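Local coordinates for protein neuraminidase (Bacteroides thetaiotaomicron, PDB 5MUL) that belongs to a beta-propeller glycoside hydrolase family, probably acts as a rhamnosidase, and binds beta-D-glucuronic acid, at residues 63-68 with 101-106; 311-316 with 357-362; 334-337 with 342-345; 372-377 with 421-426; 384-389 with 395-400. All blocks are in the same frame, centred on the assembly; numbering follows the deposited sequence. Where two conformers were deposited one is given.

How the contacts relate
All five contacts lie in one beta-propeller chain. Contact 1 comes first in sequence and joins two successive sheets; contact 2 lies about 34 Å from it, centre to centre, on the opposite side of the chain's centre. Contact 3 is a hairpin nested within the loop that contact 2 closes; strands 342-347 and 357-361 are neighbours in one sheet, and strand 370-373 carries that sheet on to contact 4. Contact 5 is nested inside the loop of contact 4, with strands 397-402 and 418-425 paired side by side. The Arg68-Glu424 salt bridge ties contact 1 to contact 4. Contact 5 supplies Glu389 to the glucuronate site.

Contact 1 of 5, residues 63-68 with 101-106; sequences LVLGKR and GYLHVS
Leu65 and Leu103 reach toward each other tip to tip, CD1 of Leu65 meeting CD2 of Leu103 at 3.8 Å. The same CD1 also lies 4.0 Å from CG2 of Val105, so one methyl sits over the notch between two side chains of the facing strand. Leu65 has its CG anti to the carbonyl carbon (chi1 -62°), which carries the branch across to both partners. Against Val105 the approach is different: the two side chains slide past each other in opposite directions. Leu103 and Val105 can both take part because alternate residues of their strand face the same way, while Ser106 turns its CB away.

No hydrogen bond crosses the contact. The strand axes stay 10.7 Å apart and run nearly antiparallel, at 156°, so these are layers packed face to face through side chains. Backbone groups are paired within their own sheets instead: Leu65 with His78, Gly66 with Ile54. Polar side chains also find partners elsewhere, Lys67 in a salt bridge with Glu51 and Ser106 OG with the carbonyl of Asn115. Tyr53, Ile95 and Leu127 extend the apolar layer around the leucines.

Strand 62-69 belongs to one propeller blade and strand 103-108 to the next, and such apolar packing between consecutive blades is characteristic of the fold. Between these two segments only branched aliphatic carbons touch, so their contact depends on complementary shape and burial and carries no directional bond.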
# COMPACT_ATOMS: atom_id res chain seq x y z
N LEU A 63 7.82 9.56 -17.04
CA LEU A 63 8.09 9.08 -15.69
C LEU A 63 9.25 9.92 -15.17
O LEU A 63 10.32 9.97 -15.77
CB LEU A 63 8.43 7.60 -15.74
CG LEU A 63 8.49 6.83 -14.41
CD1 LEU A 63 8.36 5.34 -14.67
CD2 LEU A 63 9.78 7.14 -13.67
N VAL A 64 9.02 10.59 -14.04
CA VAL A 64 10.04 11.38 -13.35
C VAL A 64 10.41 10.71 -12.03
O VAL A 64 9.52 10.19 -11.32
CB VAL A 64 9.49 12.79 -13.02
CG1 VAL A 64 10.48 13.60 -12.21
CG2 VAL A 64 9.14 13.52 -14.31
N LEU A 65 11.70 10.67 -11.74
CA LEU A 65 12.24 10.23 -10.46
C LEU A 65 12.89 11.43 -9.81
O LEU A 65 13.65 12.15 -10.47
CB LEU A 65 13.25 9.11 -10.63
CG LEU A 65 12.71 7.82 -11.24
CD1 LEU A 65 13.82 6.82 -11.49
CD2 LEU A 65 11.66 7.21 -10.32
N GLY A 66 12.63 11.62 -8.52
CA GLY A 66 13.19 12.76 -7.79
C GLY A 66 13.67 12.37 -6.44
O GLY A 66 13.31 11.33 -5.91
N LYS A 67 14.51 13.23 -5.85
CA LYS A 67 14.92 13.05 -4.48
C LYS A 67 15.26 14.37 -3.84
O LYS A 67 15.64 15.31 -4.53
CB LYS A 67 16.10 12.09 -4.34
CG LYS A 67 17.39 12.56 -4.96
CD LYS A 67 18.44 11.46 -4.89
CE LYS A 67 19.85 11.98 -4.79
NZ LYS A 67 20.77 10.86 -4.44
N ARG A 68 15.16 14.38 -2.52
CA ARG A 68 15.59 15.51 -1.71
C ARG A 68 16.29 15.00 -0.50
O ARG A 68 16.04 13.89 -0.01
CB ARG A 68 14.42 16.41 -1.29
CG ARG A 68 13.42 15.73 -0.34
CD ARG A 68 12.51 16.73 0.35
NE ARG A 68 11.50 16.05 1.16
CZ ARG A 68 10.78 16.61 2.11
NH1 ARG A 68 11.02 17.86 2.52
NH2 ARG A 68 9.84 15.89 2.72
N GLY A 101 21.65 0.99 -1.85
CA GLY A 101 21.26 2.31 -2.33
C GLY A 101 20.79 2.38 -3.76
O GLY A 101 20.57 3.49 -4.27
N TYR A 102 20.65 1.24 -4.44
CA TYR A 102 20.10 1.24 -5.78
C TYR A 102 18.58 1.43 -5.74
O TYR A 102 17.89 0.79 -4.90
CB TYR A 102 20.40 -0.05 -6.54
CG TYR A 102 21.82 -0.20 -7.01
CD1 TYR A 102 22.77 -0.82 -6.20
CD2 TYR A 102 22.20 0.23 -8.25
CE1 TYR A 102 24.08 -0.98 -6.63
CE2 TYR A 102 23.51 0.06 -8.70
CZ TYR A 102 24.43 -0.54 -7.89
OH TYR A 102 25.73 -0.68 -8.34
N LEU A 103 18.07 2.24 -6.65
CA LEU A 103 16.63 2.44 -6.80
C LEU A 103 16.13 1.40 -7.78
O LEU A 103 16.68 1.26 -8.87
CB LEU A 103 16.35 3.85 -7.32
CG LEU A 103 14.91 4.30 -7.35
CD1 LEU A 103 14.28 4.42 -5.97
CD2 LEU A 103 14.89 5.64 -8.08
N HIS A 104 15.10 0.65 -7.40
CA HIS A 104 14.41 -0.32 -8.26
C HIS A 104 13.06 0.29 -8.59
O HIS A 104 12.37 0.82 -7.71
CB HIS A 104 14.22 -1.60 -7.46
CG HIS A 104 15.47 -2.35 -7.23
ND1 HIS A 104 16.46 -2.01 -6.33
CD2 HIS A 104 15.85 -3.53 -7.79
CE1 HIS A 104 17.40 -2.95 -6.37
NE2 HIS A 104 17.05 -3.87 -7.24
N VAL A 105 12.67 0.23 -9.86
CA VAL A 105 11.50 0.91 -10.37
C VAL A 105 10.71 -0.05 -11.25
O VAL A 105 11.29 -0.73 -12.11
CB VAL A 105 11.88 2.17 -11.18
CG1 VAL A 105 10.65 2.87 -11.72
CG2 VAL A 105 12.71 3.11 -10.34
N SER A 106 9.40 -0.11 -11.04
CA SER A 106 8.52 -0.86 -11.92
C SER A 106 7.28 -0.04 -12.18
O SER A 106 6.78 0.65 -11.32
CB SER A 106 8.15 -2.22 -11.29
OG SER A 106 7.35 -2.98 -12.17

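Contact 2 of 5, residues 311-316 with 357-362; sequences QVTDRK and SMAHTA
The carbonyl oxygen of Ala359 accepts the backbone N-H of Tyr345, and this bond helps hold the strand that offers the Ala359 methyl to Val312. CB of Ala359 meets CG1 of Val312 at 3.6 Å. That methyl of Val312 stands opposite its own backbone N (chi1 177°), which sends it outward to the alanine. Thr313 follows more loosely, with CG2 of Thr313 4.4 Å from the same Ala359 CB. No hydrogen bond crosses between residues 311-316 and 357-362.

Val312 comes just after strand 307-311, the outermost strand of one propeller blade, whereas Ala359 lies inside the next blade, on strand 357-361. Val312 also packs on Tyr297 and Ile299 of its own blade and on Tyr345 of the other. Further along the loop, Arg315 forms a salt bridge from NE to Asp349, giving the two blades a charged link beside the apolar one.

Ala359 presents a single methyl, and the valine branch comes close to it over a small area. The chemistry implies a compact apolar seam between blades, with the Arg315-Asp349 salt bridge as a polar link nearby.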
# COMPACT_ATOMS: atom_id res chain seq x y z
N GLN A 311 -15.09 0.82 14.42
CA GLN A 311 -15.48 1.89 13.54
C GLN A 311 -14.62 3.13 13.86
O GLN A 311 -14.34 3.42 15.03
CB GLN A 311 -16.97 2.17 13.78
CG GLN A 311 -17.64 3.03 12.76
CD GLN A 311 -19.16 3.15 12.97
OE1 GLN A 311 -19.67 4.26 13.16
NE2 GLN A 311 -19.87 2.01 12.92
N VAL A 312 -14.19 3.86 12.84
CA VAL A 312 -13.21 4.94 13.03
C VAL A 312 -13.82 6.33 13.07
O VAL A 312 -13.36 7.17 13.85
CB VAL A 312 -12.11 4.83 11.95
CG1 VAL A 312 -11.10 5.97 12.05
CG2 VAL A 312 -11.41 3.49 12.04
N THR A 313 -14.76 6.59 12.19
CA THR A 313 -15.43 7.86 12.20
C THR A 313 -16.96 7.60 12.31
O THR A 313 -17.43 6.46 12.41
CB THR A 313 -15.01 8.73 10.99
OG1 THR A 313 -15.57 8.20 9.79
CG2 THR A 313 -13.48 8.78 10.83
N ASP A 314 -17.72 8.69 12.31
CA ASP A 314 -19.15 8.65 12.54
C ASP A 314 -19.79 9.31 11.33
O ASP A 314 -20.21 10.47 11.36
CB ASP A 314 -19.44 9.42 13.85
CG ASP A 314 -20.92 9.48 14.17
OD1 ASP A 314 -21.64 8.51 13.89
OD2 ASP A 314 -21.34 10.52 14.73
N ARG A 315 -19.81 8.56 10.23
CA ARG A 315 -20.36 9.07 8.99
C ARG A 315 -21.87 8.98 9.06
O ARG A 315 -22.40 8.14 9.77
CB ARG A 315 -19.85 8.26 7.80
CG ARG A 315 -18.34 8.20 7.68
CD ARG A 315 -17.90 7.53 6.39
NE ARG A 315 -18.14 8.39 5.27
CZ ARG A 315 -19.17 8.36 4.42
NH1 ARG A 315 -20.11 7.41 4.49
NH2 ARG A 315 -19.23 9.28 3.48
N LYS A 316 -22.54 9.86 8.32
CA LYS A 316 -24.00 9.88 8.21
C LYS A 316 -24.53 9.70 6.78
O LYS A 316 -25.72 9.46 6.60
CB LYS A 316 -24.58 11.21 8.78
CG LYS A 316 -23.64 12.08 9.62
CD LYS A 316 -23.39 11.53 11.01
CE LYS A 316 -22.41 12.42 11.79
NZ LYS A 316 -23.01 13.71 12.21
N SER A 357 -7.72 14.12 5.59
CA SER A 357 -8.17 14.00 6.97
C SER A 357 -7.43 12.93 7.75
O SER A 357 -6.86 12.00 7.16
CB SER A 357 -9.69 13.79 7.05
OG SER A 357 -10.41 14.82 6.39
N MET A 358 -7.46 13.04 9.06
CA MET A 358 -6.80 12.13 9.95
C MET A 358 -7.70 11.80 11.10
O MET A 358 -8.33 12.70 11.66
CB MET A 358 -5.46 12.67 10.48
CG MET A 358 -4.65 11.65 11.28
SD MET A 358 -2.93 12.19 11.47
CE MET A 358 -3.20 13.30 12.84
N ALA A 359 -7.75 10.53 11.46
CA ALA A 359 -8.32 10.10 12.74
C ALA A 359 -7.22 9.53 13.58
O ALA A 359 -6.44 8.69 13.13
CB ALA A 359 -9.41 9.06 12.50
N HIS A 360 -7.12 9.97 14.83
CA HIS A 360 -6.07 9.59 15.69
C HIS A 360 -6.63 9.04 17.00
O HIS A 360 -7.52 9.68 17.57
CB HIS A 360 -5.21 10.84 15.95
CG HIS A 360 -4.26 10.72 17.07
ND1 HIS A 360 -3.39 9.68 17.22
CD2 HIS A 360 -4.01 11.57 18.11
CE1 HIS A 360 -2.65 9.87 18.30
NE2 HIS A 360 -3.01 11.01 18.86
N THR A 361 -6.14 7.90 17.43
CA THR A 361 -6.42 7.42 18.79
C THR A 361 -5.12 7.08 19.47
O THR A 361 -4.21 6.49 18.89
CB THR A 361 -7.38 6.20 18.79
OG1 THR A 361 -7.61 5.79 20.15
CG2 THR A 361 -6.82 5.00 18.05
N ALA A 362 -5.05 7.39 20.77
CA ALA A 362 -3.90 7.00 21.57
C ALA A 362 -3.78 5.49 21.79
O ALA A 362 -2.70 4.97 22.10
CB ALA A 362 -3.96 7.70 22.93

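Contact 3 of 5, residues 334-337 with 342-345; sequences PRIV and EIFY
Tyr345 holds its CG anti to the backbone N (chi1 -170°), which brings the ring against Pro334 and Ile336. Ile336 in turn has CG1 between its backbone N and carbonyl carbon (chi1 45°), leaving CG2 beside the N and directed at the tyrosine. CG2 of Ile336 comes within 3.3 Å of CD2 of Tyr345, a tight touch made obliquely to the ring. Pro334 lies alongside the same ring, its CB 3.5 Å from CE1 of Tyr345. Beyond, the hydroxyl of Tyr345 is hydrogen-bonded to the carbonyl of Arg298.

Ile336 and Tyr345 form a non-hydrogen-bonded antiparallel pair. Val337 and Phe344, the adjoining hydrogen-bonded pair, put their side chains on the other face. Val337 N gives to Phe344 O at 3.1 Å, in the carbonyl plane, and Phe344 N to Val337 O at 3.0 Å, with an almost straight 179° N-H...O angle. CG2 of Val337 meets CB of Phe344 at 3.7 Å. CA-H of Ile336 also points at Phe344 O, 3.4 Å from CA. Outside the pair, the ring of Phe344 stacks with His360.

The segments are the two arms of the hairpin 335-339 and 342-347, which starts a propeller blade. Reciprocal backbone bonds lock the register, while tyrosine, isoleucine and proline on one face and valine and phenylalanine on the other give both sides of the sheet an apolar surface for packing.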
# COMPACT_ATOMS: atom_id res chain seq x y z
N PRO A 334 -8.18 4.03 2.81
CA PRO A 334 -7.39 4.61 3.90
C PRO A 334 -5.97 4.10 3.98
O PRO A 334 -5.65 3.01 3.45
CB PRO A 334 -8.16 4.21 5.12
CG PRO A 334 -8.73 2.85 4.76
CD PRO A 334 -9.09 2.99 3.31
N ARG A 335 -5.14 4.89 4.67
CA ARG A 335 -3.76 4.51 5.02
C ARG A 335 -3.59 4.61 6.53
O ARG A 335 -4.25 5.45 7.16
CB ARG A 335 -2.69 5.40 4.33
CG ARG A 335 -2.62 5.30 2.82
CD ARG A 335 -1.93 4.02 2.42
NE ARG A 335 -0.49 4.19 2.42
CZ ARG A 335 0.33 3.56 1.57
NH1 ARG A 335 -0.15 2.69 0.68
NH2 ARG A 335 1.63 3.81 1.62
N ILE A 336 -2.71 3.82 7.10
CA ILE A 336 -2.47 3.85 8.56
C ILE A 336 -1.01 3.76 8.87
O ILE A 336 -0.24 3.08 8.19
CB ILE A 336 -3.19 2.73 9.33
CG1 ILE A 336 -3.05 1.38 8.63
CG2 ILE A 336 -4.66 3.10 9.59
CD1 ILE A 336 -3.41 0.22 9.53
N VAL A 337 -0.61 4.47 9.93
CA VAL A 337 0.66 4.22 10.60
C VAL A 337 0.34 4.02 12.08
O VAL A 337 -0.66 4.55 12.59
CB VAL A 337 1.73 5.34 10.39
CG1 VAL A 337 2.17 5.37 8.95
CG2 VAL A 337 1.26 6.70 10.87
N GLU A 342 -1.24 3.08 19.22
CA GLU A 342 -1.64 4.41 18.80
C GLU A 342 -1.74 4.40 17.26
O GLU A 342 -0.81 3.91 16.60
CB GLU A 342 -0.62 5.46 19.27
CG GLU A 342 -0.90 6.88 18.85
CD GLU A 342 0.10 7.91 19.41
OE1 GLU A 342 1.26 7.57 19.65
OE2 GLU A 342 -0.29 9.08 19.55
N ILE A 343 -2.82 4.93 16.73
CA ILE A 343 -3.08 4.87 15.29
C ILE A 343 -3.26 6.26 14.73
O ILE A 343 -3.98 7.09 15.30
CB ILE A 343 -4.40 4.14 14.98
CG1 ILE A 343 -4.55 2.87 15.80
CG2 ILE A 343 -4.53 3.91 13.47
CD1 ILE A 343 -3.53 1.83 15.55
N PHE A 344 -2.66 6.51 13.56
CA PHE A 344 -2.94 7.68 12.75
C PHE A 344 -3.56 7.14 11.47
O PHE A 344 -2.89 6.38 10.74
CB PHE A 344 -1.64 8.43 12.50
CG PHE A 344 -0.96 8.89 13.76
CD1 PHE A 344 -0.07 8.08 14.40
CD2 PHE A 344 -1.24 10.14 14.30
CE1 PHE A 344 0.55 8.47 15.60
CE2 PHE A 344 -0.60 10.55 15.48
CZ PHE A 344 0.27 9.71 16.11
N TYR A 345 -4.81 7.47 11.21
CA TYR A 345 -5.61 6.84 10.16
C TYR A 345 -5.95 7.92 9.16
O TYR A 345 -6.66 8.86 9.50
CB TYR A 345 -6.84 6.25 10.86
CG TYR A 345 -7.72 5.33 10.03
CD1 TYR A 345 -8.58 5.83 9.07
CD2 TYR A 345 -7.75 3.97 10.28
CE1 TYR A 345 -9.43 4.98 8.33
CE2 TYR A 345 -8.60 3.13 9.59
CZ TYR A 345 -9.41 3.65 8.60
OH TYR A 345 -10.28 2.84 7.88

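Contact 4 of 5, residues 372-377 with 421-426; sequences TDLTDF and YVLEAN
Leu374 leads the contact: its CB lies 4.0 Å from CD1 of Leu423, while its CD1 reaches CB of Ala425 at 4.3 Å. The side chain therefore spans two residues of strand 418-425 that lie on the same side. Next, Thr375 crosses Leu423 obliquely, and CG2 of Thr375 approaches CD1 of Leu423 to 3.9 Å. The threonine places its OG1 between backbone N and carbonyl carbon (chi1 63°), leaving CG2 for the leucine. OG1 of Thr375 donates to the carbonyl O of Phe377 at 2.9 Å, in the carbonyl plane, and also takes the N-H of Val356. CB of Thr375 sits 3.7 Å above one face of the Phe377 ring, toward its rim. Replacement of Thr375 by a valine would probably leave the Phe377 carbonyl and the Val356 N-H without their shared hydroxyl and let the turn shift.

The chain running on from strand 370-373, outermost in its blade, carries Leu374 and Thr375. Leu423 belongs to strand 418-425, flanked by strands 22-29 and 397-402, a sheet in which the two chain ends meet. Leu374 also packs on Leu399 of strand 397-402, and its carbonyl receives Gln21, so this turn borders the blade that closes the propeller.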
# COMPACT_ATOMS: atom_id res chain seq x y z
N THR A 372 -9.43 15.17 12.54
CA THR A 372 -8.99 16.50 12.10
C THR A 372 -8.73 16.50 10.63
O THR A 372 -8.65 15.43 9.99
CB THR A 372 -7.68 16.90 12.78
OG1 THR A 372 -6.65 15.94 12.48
CG2 THR A 372 -7.87 17.03 14.29
N ASP A 373 -8.62 17.68 10.05
CA ASP A 373 -8.22 17.87 8.69
C ASP A 373 -6.81 18.38 8.64
O ASP A 373 -6.45 19.33 9.36
CB ASP A 373 -9.16 18.82 7.98
CG ASP A 373 -10.60 18.36 8.05
OD1 ASP A 373 -10.89 17.20 7.68
OD2 ASP A 373 -11.47 19.14 8.50
N LEU A 374 -5.99 17.74 7.83
CA LEU A 374 -4.60 18.16 7.63
C LEU A 374 -4.47 19.21 6.57
O LEU A 374 -3.48 19.98 6.59
CB LEU A 374 -3.73 16.95 7.26
CG LEU A 374 -3.75 15.79 8.26
CD1 LEU A 374 -2.75 14.74 7.84
CD2 LEU A 374 -3.47 16.25 9.66
N THR A 375 -5.40 19.27 5.62
CA THR A 375 -5.52 20.40 4.73
C THR A 375 -6.82 21.11 5.02
O THR A 375 -7.72 20.55 5.62
CB THR A 375 -5.51 20.01 3.24
OG1 THR A 375 -6.67 19.19 2.98
CG2 THR A 375 -4.21 19.25 2.88
N ASP A 376 -6.92 22.35 4.59
CA ASP A 376 -8.21 23.09 4.64
C ASP A 376 -8.75 23.33 3.24
O ASP A 376 -9.63 24.19 3.05
CB ASP A 376 -8.10 24.40 5.45
CG ASP A 376 -7.21 25.40 4.81
OD1 ASP A 376 -6.60 25.16 3.76
OD2 ASP A 376 -7.11 26.53 5.38
N PHE A 377 -8.28 22.55 2.27
CA PHE A 377 -8.75 22.59 0.90
C PHE A 377 -9.05 21.17 0.43
O PHE A 377 -8.46 20.20 0.93
CB PHE A 377 -7.74 23.26 -0.02
CG PHE A 377 -6.38 22.61 -0.05
CD1 PHE A 377 -5.38 23.00 0.83
CD2 PHE A 377 -6.09 21.61 -0.98
CE1 PHE A 377 -4.14 22.42 0.80
CE2 PHE A 377 -4.84 21.04 -1.01
CZ PHE A 377 -3.86 21.44 -0.13
N TYR A 421 2.65 17.67 -3.70
CA TYR A 421 3.29 18.07 -2.46
C TYR A 421 3.64 16.87 -1.60
O TYR A 421 2.98 15.81 -1.70
CB TYR A 421 2.35 18.92 -1.59
CG TYR A 421 1.77 20.15 -2.22
CD1 TYR A 421 0.55 20.09 -2.92
CD2 TYR A 421 2.42 21.38 -2.10
CE1 TYR A 421 -0.01 21.24 -3.46
CE2 TYR A 421 1.86 22.52 -2.64
CZ TYR A 421 0.67 22.43 -3.33
OH TYR A 421 0.11 23.59 -3.89
N VAL A 422 4.62 17.02 -0.72
CA VAL A 422 4.79 16.12 0.41
C VAL A 422 4.26 16.83 1.63
O VAL A 422 4.76 17.91 1.99
CB VAL A 422 6.24 15.67 0.59
CG1 VAL A 422 6.42 14.83 1.86
CG2 VAL A 422 6.71 14.92 -0.63
N LEU A 423 3.22 16.29 2.26
CA LEU A 423 2.70 16.85 3.50
C LEU A 423 3.41 16.19 4.66
O LEU A 423 3.30 14.96 4.86
CB LEU A 423 1.18 16.68 3.55
CG LEU A 423 0.44 17.48 4.64
CD1 LEU A 423 -1.06 17.49 4.33
CD2 LEU A 423 0.69 16.98 6.05
N GLU A 424 4.16 16.97 5.42
CA GLU A 424 4.87 16.53 6.59
C GLU A 424 3.97 16.73 7.80
O GLU A 424 3.82 17.86 8.26
CB GLU A 424 6.19 17.30 6.75
CG GLU A 424 7.11 17.17 5.55
CD GLU A 424 8.45 17.87 5.72
OE1 GLU A 424 8.64 18.60 6.71
OE2 GLU A 424 9.32 17.71 4.85
N ALA A 425 3.32 15.66 8.26
CA ALA A 425 2.31 15.75 9.32
C ALA A 425 2.92 15.70 10.69
O ALA A 425 3.92 15.06 10.90
CB ALA A 425 1.31 14.61 9.16
N ASN A 426 2.27 16.35 11.65
CA ASN A 426 2.68 16.22 13.04
C ASN A 426 2.03 14.99 13.67
O ASN A 426 0.84 14.77 13.50
CB ASN A 426 2.32 17.47 13.83
CG ASN A 426 3.13 17.58 15.10
OD1 ASN A 426 2.89 16.84 16.06
ND2 ASN A 426 4.11 18.47 15.11

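Contact 5 of 5, residues 384-389 with 395-400; sequences PSHDTE and RKLNLF. With BDP (beta-D-glucopyranuronic acid), chain B.
The imidazole of His386 is crossed at about a right angle by Leu397, whose CD1 comes obliquely to the ring, 4.1 Å from CD2 of His386. Water 2 lies in the ring plane, at its edge. ND1 accepts a hydrogen bond from Arg335 NE, which fixes the turn of the ring. The second flat group, the Phe400 ring, has OG of Ser385 oblique to it, 3.4 Å from CB of Phe400.

Backbone bonds bridge the segments on either side of His386. Phe400 N gives to Ser385 O at 3.0 Å, tilted 34° from the carbonyl plane, and Asp387 N to Asn398 O at 3.0 Å. CB of His386 rests 3.7 Å from CD2 of Leu399. Water 1 accepts from Ser385 OG and donates to Phe400 O. Water 2 holds three groups, donating to the carbonyls of Asp387 and Lys396 and accepting from Asn398 N.

Asp387 is the N-cap of helix 388-394, its OD1 taking the N-H of Leu390 while OD2 is hydrogen-bonded to Thr47 and Gln52. Glu389, bent at chi2 (-54°), accepts from O3 of the glucuronate at 2.7 Å through OE1, while OE2 pairs with Lys392. With an alanine here, the sugar O3 would probably lose its carboxylate acceptor and Lys392 its salt-bridge partner.

Lys392 NZ, Asp203 O and Gly152 N also hold the sugar. The helix linking the segments thus presents Glu389 to the site, and strand 397-402 lies against strand 418-425. On strand 342-347, Ile346 takes the packing of Leu397 and Leu399, and Val337 of strand 335-339 that of Leu397 and His386.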
# COMPACT_ATOMS: atom_id res chain seq x y z
N PRO A 384 -4.92 8.49 -0.15
CA PRO A 384 -3.63 8.63 0.53
C PRO A 384 -2.57 7.62 0.14
O PRO A 384 -2.88 6.47 -0.17
CB PRO A 384 -3.99 8.51 2.01
CG PRO A 384 -5.32 7.87 2.05
CD PRO A 384 -6.02 8.29 0.79
N SER A 385 -1.32 8.05 0.15
CA SER A 385 -0.16 7.19 0.21
C SER A 385 0.87 7.92 1.05
O SER A 385 0.83 9.15 1.18
CB SER A 385 0.42 6.85 -1.15
OG SER A 385 0.78 8.01 -1.86
N HIS A 386 1.77 7.17 1.66
CA HIS A 386 2.73 7.70 2.62
C HIS A 386 4.05 7.03 2.47
O HIS A 386 4.18 5.97 1.85
CB HIS A 386 2.21 7.61 4.08
CG HIS A 386 2.37 6.25 4.72
ND1 HIS A 386 1.55 5.18 4.41
CD2 HIS A 386 3.24 5.81 5.65
CE1 HIS A 386 1.93 4.14 5.14
NE2 HIS A 386 2.96 4.48 5.88
N ASP A 387 5.07 7.62 3.07
CA ASP A 387 6.42 7.10 3.05
C ASP A 387 6.52 6.07 4.16
O ASP A 387 6.76 6.37 5.34
CB ASP A 387 7.40 8.27 3.25
CG ASP A 387 8.82 7.90 3.05
OD1 ASP A 387 9.22 6.74 3.28
OD2 ASP A 387 9.60 8.82 2.72
N THR A 388 6.34 4.81 3.78
CA THR A 388 6.35 3.70 4.70
C THR A 388 7.68 3.62 5.50
O THR A 388 7.70 3.38 6.72
CB THR A 388 5.99 2.40 3.90
OG1 THR A 388 4.64 2.54 3.38
CG2 THR A 388 6.07 1.15 4.71
N GLU A 389 8.81 3.77 4.82
CA GLU A 389 10.08 3.60 5.45
C GLU A 389 10.40 4.74 6.41
O GLU A 389 11.00 4.52 7.46
CB GLU A 389 11.16 3.39 4.40
CG GLU A 389 10.88 2.15 3.55
CD GLU A 389 10.69 0.93 4.43
OE1 GLU A 389 11.66 0.58 5.11
OE2 GLU A 389 9.56 0.35 4.44
N ARG A 395 9.66 7.58 12.66
CA ARG A 395 8.35 7.97 13.17
C ARG A 395 7.94 9.36 12.71
O ARG A 395 7.41 10.14 13.48
CB ARG A 395 8.29 7.85 14.72
CG ARG A 395 8.49 6.43 15.21
CD ARG A 395 7.30 5.54 14.88
NE ARG A 395 7.46 4.26 15.55
CZ ARG A 395 7.95 3.15 15.00
NH1 ARG A 395 8.08 2.05 15.73
NH2 ARG A 395 8.26 3.11 13.71
N LYS A 396 8.16 9.64 11.42
CA LYS A 396 7.66 10.84 10.79
C LYS A 396 6.71 10.39 9.70
O LYS A 396 7.05 9.48 8.93
CB LYS A 396 8.78 11.67 10.17
CG LYS A 396 9.78 12.22 11.19
CD LYS A 396 10.90 13.00 10.51
CE LYS A 396 11.80 13.68 11.53
NZ LYS A 396 13.22 13.66 11.06
N LEU A 397 5.55 11.04 9.63
CA LEU A 397 4.50 10.75 8.67
C LEU A 397 4.61 11.77 7.55
O LEU A 397 4.43 12.99 7.78
CB LEU A 397 3.11 10.82 9.33
CG LEU A 397 1.95 10.58 8.39
CD1 LEU A 397 2.05 9.22 7.69
CD2 LEU A 397 0.64 10.69 9.17
N ASN A 398 4.92 11.30 6.35
CA ASN A 398 4.91 12.14 5.16
C ASN A 398 3.96 11.55 4.14
O ASN A 398 4.07 10.34 3.83
CB ASN A 398 6.31 12.24 4.53
CG ASN A 398 7.26 13.18 5.25
OD1 ASN A 398 7.04 13.64 6.42
ND2 ASN A 398 8.35 13.44 4.57
N LEU A 399 3.08 12.36 3.60
CA LEU A 399 2.04 11.95 2.66
C LEU A 399 2.28 12.55 1.31
O LEU A 399 2.69 13.71 1.19
CB LEU A 399 0.66 12.43 3.15
CG LEU A 399 0.21 11.99 4.54
CD1 LEU A 399 -1.05 12.71 5.01
CD2 LEU A 399 0.00 10.50 4.61
N PHE A 400 2.01 11.79 0.25
CA PHE A 400 1.98 12.30 -1.10
C PHE A 400 0.61 12.93 -1.29
O PHE A 400 -0.39 12.21 -1.20
CB PHE A 400 2.18 11.11 -2.05
CG PHE A 400 2.29 11.47 -3.52
CD1 PHE A 400 1.19 11.90 -4.26
CD2 PHE A 400 3.49 11.29 -4.19
CE1 PHE A 400 1.31 12.18 -5.62
CE2 PHE A 400 3.60 11.56 -5.56
CZ PHE A 400 2.50 11.99 -6.27
C1 BDP B . 12.86 -4.71 6.89
C2 BDP B . 12.21 -3.44 7.43
C3 BDP B . 12.77 -2.25 6.65
C4 BDP B . 14.31 -2.29 6.65
C5 BDP B . 14.82 -3.61 6.10
C6 BDP B . 16.32 -3.67 6.08
O2 BDP B . 10.78 -3.46 7.26
O3 BDP B . 12.27 -1.04 7.21
O4 BDP B . 14.80 -1.23 5.83
O5 BDP B . 14.30 -4.62 6.96
O6A BDP B . 16.92 -3.88 7.16
O1 BDP B . 12.43 -5.81 7.70
O6B BDP B . 16.91 -3.52 4.99
O HOH W 1 -1.40 9.65 -3.01
O HOH W 2 5.83 8.61 6.55